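PDB 5EK5: IRMA from Escherichia coli CFT073, which probably acts as a secreted virulence factor that mimics interleukin receptors, using a fibronectin-like fold. Local coordinates for residues 43-48 against 58-63. Sequence-based numbering, arbitrary orientation.
Sequences TITLQL and TRKMET
Torsions set the meeting of T43 and E62: E62 bends at its second torsion (chi2 -84°), swinging its carboxylate back toward the neighbouring strand, while T43 holds OG1 beside its own backbone N. The two side chains lie alongside each other, and T43 OG1 gives a hydrogen bond to E62 OE1; the modelled 2.4 Å is too short to be taken literally, so the pairing is plausible but its length doubtful. On the same face T45 OG1 rests against the extended aliphatic chain of K60, 3.3 Å from K60 CG, and the methyls T45 CG2 and T58 CG2 meet at 3.6 Å.

On the reverse face I44, L46 and M61 make an apolar patch. M61 sends CG anti to its backbone N and then turns at chi3 (70°), bringing its terminal methyl against the adjacent strand: M61 CE lies 4.0 Å from I44 CD1 and 4.1 Å from L46 CD1. F28 and L30 of the opposing sheet close over this side, M61 packing on F28 and I44 on L30. R59 starts here too, but its end turns away from 43-48, and R59 NH1 bonds back to T58 O.

The two strands of this hairpin are antiparallel; I44-M61 and L46-R59 are its hydrogen-bonded pairs, T43-E62, T45-K60 and Q47-T58 its non-hydrogen-bonded ones. L46 N reaches R59 O at 2.8 Å, nearly in line with the carbonyl. Strand 42-49 also bonds to 89-99, whereas 55-63 is outermost within the chain.

The pair thus illustrates how alternation sorts chemistry in a fibronectin-like beta sandwich: hydroxyls, a carboxylate and a lysine chain outside, I44, L46 and M61 turned into the core, and the backbone N and O atoms of I44, L46, R59 and M61 paired with each other.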
loop_
_atom_site.group_PDB
_atom_site.type_symbol
_atom_site.label_atom_id
_atom_site.label_comp_id
_atom_site.label_asym_id
_atom_site.label_seq_id
_atom_site.Cartn_x
_atom_site.Cartn_y
_atom_site.Cartn_z
ATOM N N THR B 43 -18.315 -11.118 0.006
ATOM C CA THR B 43 -17.712 -12.387 -0.384
ATOM C C THR B 43 -16.953 -12.226 -1.692
ATOM O O THR B 43 -17.554 -11.989 -2.741
ATOM C CB THR B 43 -18.763 -13.495 -0.550
ATOM O OG1 THR B 43 -19.409 -13.733 0.706
ATOM C CG2 THR B 43 -18.109 -14.780 -1.027
ATOM N N ILE B 44 -15.633 -12.362 -1.635
ATOM C CA ILE B 44 -14.807 -12.102 -2.804
ATOM C C ILE B 44 -14.084 -13.358 -3.279
ATOM O O ILE B 44 -13.400 -14.021 -2.502
ATOM C CB ILE B 44 -13.778 -10.995 -2.513
ATOM C CG1 ILE B 44 -14.485 -9.752 -1.962
ATOM C CG2 ILE B 44 -12.985 -10.663 -3.765
ATOM C CD1 ILE B 44 -13.553 -8.638 -1.552
ATOM N N THR B 45 -14.253 -13.682 -4.558
ATOM C CA THR B 45 -13.606 -14.846 -5.154
ATOM C C THR B 45 -12.377 -14.453 -5.971
ATOM O O THR B 45 -12.478 -13.675 -6.921
ATOM C CB THR B 45 -14.581 -15.625 -6.051
ATOM O OG1 THR B 45 -15.733 -16.005 -5.286
ATOM C CG2 THR B 45 -13.912 -16.869 -6.596
ATOM N N LEU B 46 -11.223 -15.003 -5.604
ATOM C CA LEU B 46 -9.960 -14.644 -6.244
ATOM C C LEU B 46 -9.270 -15.832 -6.914
ATOM O O LEU B 46 -9.200 -16.920 -6.343
ATOM C CB LEU B 46 -9.007 -14.016 -5.224
ATOM C CG LEU B 46 -9.442 -12.703 -4.571
ATOM C CD1 LEU B 46 -10.250 -12.973 -3.306
ATOM C CD2 LEU B 46 -8.239 -11.830 -4.268
ATOM N N GLN B 47 -8.769 -15.617 -8.127
ATOM C CA GLN B 47 -7.850 -16.562 -8.758
ATOM C C GLN B 47 -6.411 -16.263 -8.356
ATOM O O GLN B 47 -5.904 -15.171 -8.613
ATOM C CB GLN B 47 -7.963 -16.520 -10.285
ATOM C CG GLN B 47 -9.106 -17.324 -10.872
ATOM C CD GLN B 47 -9.146 -17.235 -12.388
ATOM O OE1 GLN B 47 -8.609 -16.299 -12.981
ATOM N NE2 GLN B 47 -9.771 -18.219 -13.022
ATOM N N LEU B 48 -5.751 -17.233 -7.733
ATOM C CA LEU B 48 -4.338 -17.082 -7.398
ATOM C C LEU B 48 -3.494 -17.564 -8.569
ATOM O O LEU B 48 -3.704 -18.660 -9.087
ATOM C CB LEU B 48 -3.973 -17.841 -6.118
ATOM C CG LEU B 48 -4.409 -17.248 -4.771
ATOM C CD1 LEU B 48 -5.922 -17.107 -4.657
ATOM C CD2 LEU B 48 -3.860 -18.065 -3.616
ATOM N N THR B 58 -8.432 -21.315 -7.008
ATOM C CA THR B 58 -9.438 -20.272 -6.876
ATOM C C THR B 58 -10.075 -20.372 -5.495
ATOM O O THR B 58 -10.593 -21.421 -5.112
ATOM C CB THR B 58 -10.512 -20.372 -7.965
ATOM O OG1 THR B 58 -9.905 -20.174 -9.247
ATOM C CG2 THR B 58 -11.579 -19.316 -7.754
ATOM N N ARG B 59 -10.027 -19.276 -4.749
ATOM C CA ARG B 59 -10.479 -19.277 -3.365
ATOM C C ARG B 59 -11.375 -18.078 -3.079
ATOM O O ARG B 59 -11.358 -17.085 -3.807
ATOM C CB ARG B 59 -9.282 -19.291 -2.412
ATOM C CG ARG B 59 -8.409 -20.532 -2.517
ATOM C CD ARG B 59 -9.051 -21.710 -1.810
ATOM N NE ARG B 59 -8.251 -22.926 -1.916
ATOM C CZ ARG B 59 -8.411 -23.851 -2.858
ATOM N NH1 ARG B 59 -9.344 -23.701 -3.790
ATOM N NH2 ARG B 59 -7.637 -24.929 -2.870
ATOM N N LYS B 60 -12.166 -18.183 -2.019
ATOM C CA LYS B 60 -13.060 -17.104 -1.629
ATOM C C LYS B 60 -12.585 -16.409 -0.360
ATOM O O LYS B 60 -11.985 -17.027 0.515
ATOM C CB LYS B 60 -14.483 -17.632 -1.442
ATOM C CG LYS B 60 -15.170 -17.987 -2.750
ATOM C CD LYS B 60 -16.606 -18.432 -2.534
ATOM C CE LYS B 60 -17.223 -18.931 -3.831
ATOM N NZ LYS B 60 -18.655 -19.304 -3.666
ATOM N N MET B 61 -12.863 -15.113 -0.277
ATOM C CA MET B 61 -12.466 -14.303 0.866
ATOM C C MET B 61 -13.670 -13.552 1.437
ATOM O O MET B 61 -14.452 -12.969 0.689
ATOM C CB MET B 61 -11.360 -13.332 0.449
ATOM C CG MET B 61 -10.816 -12.458 1.557
ATOM S SD MET B 61 -9.401 -11.487 0.995
ATOM C CE MET B 61 -10.185 -10.334 -0.130
ATOM N N GLU B 62 -13.816 -13.578 2.760
ATOM C CA GLU B 62 -14.936 -12.914 3.426
ATOM C C GLU B 62 -14.497 -11.705 4.243
ATOM O O GLU B 62 -13.470 -11.736 4.924
ATOM C CB GLU B 62 -15.669 -13.905 4.338
ATOM C CG GLU B 62 -16.217 -15.126 3.614
ATOM C CD GLU B 62 -17.573 -14.868 2.983
ATOM O OE1 GLU B 62 -17.763 -13.781 2.402
ATOM O OE2 GLU B 62 -18.446 -15.760 3.055
ATOM N N THR B 63 -15.290 -10.639 4.175
ATOM C CA THR B 63 -14.992 -9.431 4.933
ATOM C C THR B 63 -16.155 -9.063 5.846
ATOM O O THR B 63 -17.298 -9.409 5.565
ATOM C CB THR B 63 -14.706 -8.223 4.013
ATOM O OG1 THR B 63 -15.935 -7.710 3.483
ATOM C CG2 THR B 63 -13.777 -8.603 2.869
#